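Local coordinates for protein 5-oxoprolinase subunit A (Thermus thermophilus, PDB 2DFA) that probably catalyses, in complex with its PxpB and PxpC partners, the ATP-driven opening of 5-oxoproline to L-glutamate, at residues 44-47 / 48-52; 121-124 / 125-128; 134-137 / 138-141. All coordinates share one frame; numbering follows the deposited sequence.

Contact 1: 44-47 / 48-52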
# COMPACT_ATOMS: atom_id res chain seq x y z
N ARG A 44 -2.00 15.53 -3.28
CA ARG A 44 -1.41 15.88 -4.57
C ARG A 44 -2.49 16.04 -5.64
O ARG A 44 -2.35 16.84 -6.57
CB ARG A 44 -0.40 14.82 -5.00
CG ARG A 44 0.81 14.76 -4.09
CD ARG A 44 1.62 16.07 -4.14
NE ARG A 44 2.92 15.91 -3.48
CZ ARG A 44 3.92 16.78 -3.55
NH1 ARG A 44 3.79 17.90 -4.26
NH2 ARG A 44 5.06 16.52 -2.92
N ILE A 45 -3.57 15.28 -5.51
CA ILE A 45 -4.67 15.40 -6.47
C ILE A 45 -5.29 16.78 -6.27
O ILE A 45 -5.51 17.52 -7.23
CB ILE A 45 -5.75 14.31 -6.25
CG1 ILE A 45 -5.18 12.93 -6.62
CG2 ILE A 45 -6.99 14.62 -7.08
CD1 ILE A 45 -6.15 11.77 -6.39
N LEU A 46 -5.58 17.10 -5.02
CA LEU A 46 -6.19 18.38 -4.67
C LEU A 46 -5.32 19.53 -5.19
O LEU A 46 -5.83 20.50 -5.74
CB LEU A 46 -6.35 18.50 -3.15
CG LEU A 46 -6.95 19.82 -2.66
CD1 LEU A 46 -8.30 20.05 -3.31
CD2 LEU A 46 -7.08 19.78 -1.15
N GLU A 47 -4.01 19.39 -5.02
CA GLU A 47 -3.06 20.39 -5.47
C GLU A 47 -3.10 20.56 -7.00
O GLU A 47 -3.10 21.69 -7.51
CB GLU A 47 -1.64 19.99 -5.04
CG GLU A 47 -0.53 20.83 -5.65
CD GLU A 47 0.85 20.35 -5.23
OE1 GLU A 47 1.21 19.19 -5.53
OE2 GLU A 47 1.58 21.14 -4.60
N ALA A 48 -3.13 19.44 -7.72
CA ALA A 48 -3.15 19.45 -9.18
C ALA A 48 -4.45 20.05 -9.71
O ALA A 48 -4.44 20.76 -10.71
CB ALA A 48 -2.96 18.03 -9.73
N VAL A 49 -5.56 19.74 -9.05
CA VAL A 49 -6.85 20.26 -9.46
C VAL A 49 -6.88 21.77 -9.26
O VAL A 49 -7.39 22.52 -10.11
CB VAL A 49 -8.00 19.60 -8.66
CG1 VAL A 49 -9.31 20.34 -8.89
CG2 VAL A 49 -8.15 18.13 -9.10
N ARG A 50 -6.32 22.23 -8.15
CA ARG A 50 -6.28 23.66 -7.88
C ARG A 50 -5.43 24.36 -8.93
O ARG A 50 -5.80 25.43 -9.43
CB ARG A 50 -5.74 23.91 -6.46
CG ARG A 50 -6.76 23.52 -5.40
CD ARG A 50 -6.25 23.67 -3.97
NE ARG A 50 -7.37 23.52 -3.03
CZ ARG A 50 -7.24 23.40 -1.71
NH1 ARG A 50 -6.04 23.40 -1.14
NH2 ARG A 50 -8.33 23.27 -0.96
N LEU A 51 -4.30 23.76 -9.28
CA LEU A 51 -3.40 24.33 -10.29
C LEU A 51 -4.09 24.41 -11.65
O LEU A 51 -4.01 25.44 -12.33
CB LEU A 51 -2.13 23.48 -10.40
CG LEU A 51 -1.01 24.01 -11.29
CD1 LEU A 51 -0.47 25.32 -10.72
CD2 LEU A 51 0.11 22.97 -11.38
N ALA A 52 -4.76 23.33 -12.04
CA ALA A 52 -5.46 23.29 -13.32
C ALA A 52 -6.51 24.39 -13.37
O ALA A 52 -6.64 25.10 -14.37
CB ALA A 52 -6.12 21.93 -13.52
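The amides of A48, V49, R50 and L51 each donate to the carbonyl four residues back, on R44, I45, L46 and E47, in four successive α-helical bonds with N-to-O distances of 2.9 to 3.0 Å. On this ladder the side chains of L46 and R50 meet one turn apart. The leucine lays its branched end over one face of the guanidinium, with L46 CD2 3.5 Å above the plane and displaced toward the rim, while L46 CD1 comes within 3.6 Å of R50 NE. Their first torsions bring them together: L46 CG stands anti to its backbone N (chi1 178°), R50 CG anti to its carbonyl carbon (chi1 -72°), and the arginine then runs extended to NE. A long arginine suits this exposed place because its flat head can lie on an apolar neighbour while keeping its charge at the surface, where E101 offers a weak, long ion pair.

All this belongs to helix 42-54, the helical limb of a β-α-β unit between parallel strands 30-34 and 58-62. On its inner side A48 and V49 rest on L33 of strand 30-34, and the small methyl of A48 is consistent with close packing of the helix on that strand. I45 CG2 and V49 CG2, 4.2 Å apart, put β-branched bulk on one buried flank, packing against L94 and L98 of helix 80-100 respectively; Y89 of the second subunit also packs on I45.

At the solvent edge E47, extended beyond CG, reaches back one turn to R44 in a salt bridge of 3.2 Å between R44 NH1 and E47 OE1. The oxygen lies in the guanidinium plane and uses its syn lone pair, with an N-H...O angle of 160°, while R44 NE turns to the carbonyl of G14.

Contact 2: 121-124 / 125-128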
# COMPACT_ATOMS: atom_id res chain seq x y z
N ASP A 121 -6.47 -5.69 -25.82
CA ASP A 121 -7.37 -6.63 -25.16
C ASP A 121 -8.81 -6.13 -25.09
O ASP A 121 -9.12 -5.21 -24.32
CB ASP A 121 -6.85 -6.94 -23.75
CG ASP A 121 -7.65 -8.02 -23.06
OD1 ASP A 121 -7.76 -9.12 -23.63
OD2 ASP A 121 -8.18 -7.77 -21.96
N ARG A 122 -9.69 -6.73 -25.88
CA ARG A 122 -11.09 -6.33 -25.93
C ARG A 122 -11.83 -6.34 -24.61
O ARG A 122 -12.63 -5.44 -24.35
CB ARG A 122 -11.86 -7.19 -26.94
CG ARG A 122 -11.59 -6.84 -28.40
CD ARG A 122 -12.49 -7.65 -29.33
NE ARG A 122 -12.18 -7.41 -30.74
CZ ARG A 122 -12.53 -6.32 -31.42
NH1 ARG A 122 -13.21 -5.35 -30.83
NH2 ARG A 122 -12.19 -6.21 -32.70
N GLU A 123 -11.61 -7.35 -23.77
CA GLU A 123 -12.30 -7.41 -22.49
C GLU A 123 -11.89 -6.27 -21.56
O GLU A 123 -12.72 -5.71 -20.85
CB GLU A 123 -12.05 -8.75 -21.79
CG GLU A 123 -12.85 -9.89 -22.40
CD GLU A 123 -14.34 -9.63 -22.34
OE1 GLU A 123 -14.91 -9.67 -21.22
OE2 GLU A 123 -14.95 -9.38 -23.41
N THR A 124 -10.61 -5.92 -21.58
CA THR A 124 -10.12 -4.83 -20.75
C THR A 124 -10.69 -3.52 -21.29
O THR A 124 -11.17 -2.68 -20.53
CB THR A 124 -8.59 -4.73 -20.79
OG1 THR A 124 -8.02 -5.88 -20.14
CG2 THR A 124 -8.11 -3.47 -20.07
N ALA A 125 -10.63 -3.35 -22.60
CA ALA A 125 -11.15 -2.14 -23.24
C ALA A 125 -12.63 -1.96 -22.92
O ALA A 125 -13.08 -0.87 -22.59
CB ALA A 125 -10.96 -2.23 -24.75
N ARG A 126 -13.39 -3.05 -23.02
CA ARG A 126 -14.82 -3.00 -22.73
C ARG A 126 -15.08 -2.63 -21.27
O ARG A 126 -15.98 -1.83 -20.98
CB ARG A 126 -15.47 -4.36 -23.04
CG ARG A 126 -16.91 -4.48 -22.57
CD ARG A 126 -17.51 -5.84 -22.94
NE ARG A 126 -18.82 -6.05 -22.31
CZ ARG A 126 -19.00 -6.47 -21.06
NH1 ARG A 126 -17.96 -6.74 -20.28
NH2 ARG A 126 -20.23 -6.62 -20.59
N ALA A 127 -14.31 -3.21 -20.35
CA ALA A 127 -14.47 -2.92 -18.93
C ALA A 127 -14.26 -1.44 -18.63
O ALA A 127 -14.99 -0.85 -17.85
CB ALA A 127 -13.51 -3.77 -18.09
N ILE A 128 -13.25 -0.85 -19.25
CA ILE A 128 -12.97 0.56 -19.03
C ILE A 128 -14.14 1.39 -19.56
O ILE A 128 -14.65 2.29 -18.88
CB ILE A 128 -11.69 1.00 -19.78
CG1 ILE A 128 -10.47 0.29 -19.18
CG2 ILE A 128 -11.53 2.52 -19.69
CD1 ILE A 128 -9.18 0.55 -19.92
O HOH W 1 -15.23 -6.97 -20.61
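D121 OD2 is gripped twice by T124, once by the hydroxyl and once by the amide. T124 OG1 donates to D121 OD2 at 2.6 Å, on the anti lone pair, whereas T124 N reaches the same oxygen at 3.1 Å from above the carboxylate plane. With chi1 at -67°, OG1 sits beside the threonine's own N, and both donors face one acceptor. An alanine in place of T124 would probably leave D121 OD2 with the amide bond alone, freer to turn, and open a gap beside I128 CD1, which T124 CG2 approaches at 4.2 Å.

From D121 O the helical ladder starts, with A125 N donating at 2.9 Å. Three residues apart along the first turns, E123 OE1 and R126 NH1 stand 4.3 Å from each other, the oxygen well out of the guanidinium plane, so only their charges attract. A water joins them: it gives a hydrogen bond to E123 O at 2.8 Å and a weak one to E123 OE1, and accepts from R126 NH1 in the guanidinium plane. Buried A125 packs on Y149 of helix 148-155, where a small residue fits. Aspartate at the N-cap, its carboxylate taking the amide three residues on, is the classic N-terminal cap of an α-helix, here helix 122-135.

Contact 3: 134-137 / 138-141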
# COMPACT_ATOMS: atom_id res chain seq x y z
N ALA A 134 -21.00 3.91 -17.02
CA ALA A 134 -21.81 3.75 -15.81
C ALA A 134 -21.74 4.99 -14.91
O ALA A 134 -22.70 5.31 -14.22
CB ALA A 134 -21.35 2.51 -15.03
N PHE A 135 -20.59 5.67 -14.93
CA PHE A 135 -20.40 6.87 -14.11
C PHE A 135 -21.08 8.09 -14.73
O PHE A 135 -21.75 8.85 -14.03
CB PHE A 135 -18.91 7.17 -13.95
CG PHE A 135 -18.62 8.32 -13.02
CD1 PHE A 135 -18.74 8.17 -11.64
CD2 PHE A 135 -18.26 9.56 -13.53
CE1 PHE A 135 -18.49 9.24 -10.78
CE2 PHE A 135 -18.01 10.64 -12.68
CZ PHE A 135 -18.13 10.47 -11.30
N ASP A 136 -20.89 8.28 -16.03
CA ASP A 136 -21.46 9.40 -16.78
C ASP A 136 -21.41 9.06 -18.26
O ASP A 136 -20.36 9.16 -18.90
CB ASP A 136 -20.67 10.69 -16.52
CG ASP A 136 -21.24 11.89 -17.27
OD1 ASP A 136 -22.15 11.71 -18.11
OD2 ASP A 136 -20.77 13.02 -17.01
N PRO A 137 -22.55 8.64 -18.84
CA PRO A 137 -22.68 8.30 -20.26
C PRO A 137 -22.12 9.40 -21.19
O PRO A 137 -21.77 9.16 -22.34
CB PRO A 137 -24.16 8.07 -20.56
CG PRO A 137 -24.92 8.11 -19.25
CD PRO A 137 -23.88 8.85 -18.29
N GLY A 138 -22.08 10.63 -20.70
CA GLY A 138 -21.65 11.75 -21.52
C GLY A 138 -20.14 11.99 -21.52
O GLY A 138 -19.63 12.83 -22.26
N LEU A 139 -19.42 11.25 -20.68
CA LEU A 139 -17.97 11.39 -20.60
C LEU A 139 -17.22 10.89 -21.83
O LEU A 139 -17.37 9.74 -22.24
CB LEU A 139 -17.43 10.64 -19.38
CG LEU A 139 -17.37 11.34 -18.02
CD1 LEU A 139 -17.00 10.32 -16.95
CD2 LEU A 139 -16.33 12.46 -18.08
N PRO A 140 -16.39 11.75 -22.44
CA PRO A 140 -15.64 11.30 -23.61
C PRO A 140 -14.45 10.46 -23.17
O PRO A 140 -13.85 10.71 -22.12
CB PRO A 140 -15.21 12.61 -24.27
CG PRO A 140 -15.04 13.52 -23.11
CD PRO A 140 -16.23 13.20 -22.24
N LEU A 141 -14.12 9.45 -23.96
CA LEU A 141 -12.99 8.58 -23.66
C LEU A 141 -11.92 8.83 -24.70
O LEU A 141 -12.20 8.79 -25.90
CB LEU A 141 -13.43 7.11 -23.68
CG LEU A 141 -12.42 6.03 -23.29
CD1 LEU A 141 -11.88 6.31 -21.89
CD2 LEU A 141 -13.10 4.67 -23.34
O HOH W 2 -19.48 9.50 -23.76
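A type I β turn from D136 to L139 takes the chain out of helix 122-135 and on to strand 141-143. Its closing bond runs from L139 N to D136 O at 2.9 Å. The aspartate also holds the turn with its side chain: D136 OD1 accepts from G138 N at 2.8 Å, met 47° out of the carboxylate plane. This is an Asx turn laid over the β turn, and it rests on D136 CG standing anti to the backbone N (chi1 -179°). P137 suits the second position of the turn, since its ring restricts phi to the region this position needs (-50° here). G138 suits the third, where a β-carbon would press tightly on D136 OD1.

Apolar atoms of the turn and of the helix end also meet. L139 crosses the aspartate side chain at about a right angle, with L139 CG 3.7 Å from D136 CB, and its CD1 arrives at the edge of the F135 ring, near the ring plane, 3.7 Å from F135 CD2. A water bridges the carbonyls of P137 and L139, donating to each.

F135 packs on L88, I91 and S95 of helix 80-100 and also meets A96 of the second subunit, while L139 lies on L105. Beyond the turn, L141 enters strand 141-143, its backbone bonded to R159 and V161, and its side chain touches Y149 and A153 of helix 148-155.

The three contacts follow one another along the chain, all within the LamB/YcsF domain. Contact 1 lies on helix 42-54, whereas contacts 2 and 3 mark the start and the exit of helix 122-135; their centres are 15 Å apart, with nearest atoms about 4 Å apart. Contact 1 is more distant, its centre about 29 Å from that of contact 2 and 22 Å from that of contact 3. Helix 80-100 is the common neighbour, receiving side chains from all three. Contacts 1 and 3 also meet the second subunit, so helix 42-54, which packs on strand 30-34, and the exit of helix 122-135 both take part in the subunit interface, while contact 2 touches no other chain of the assembly.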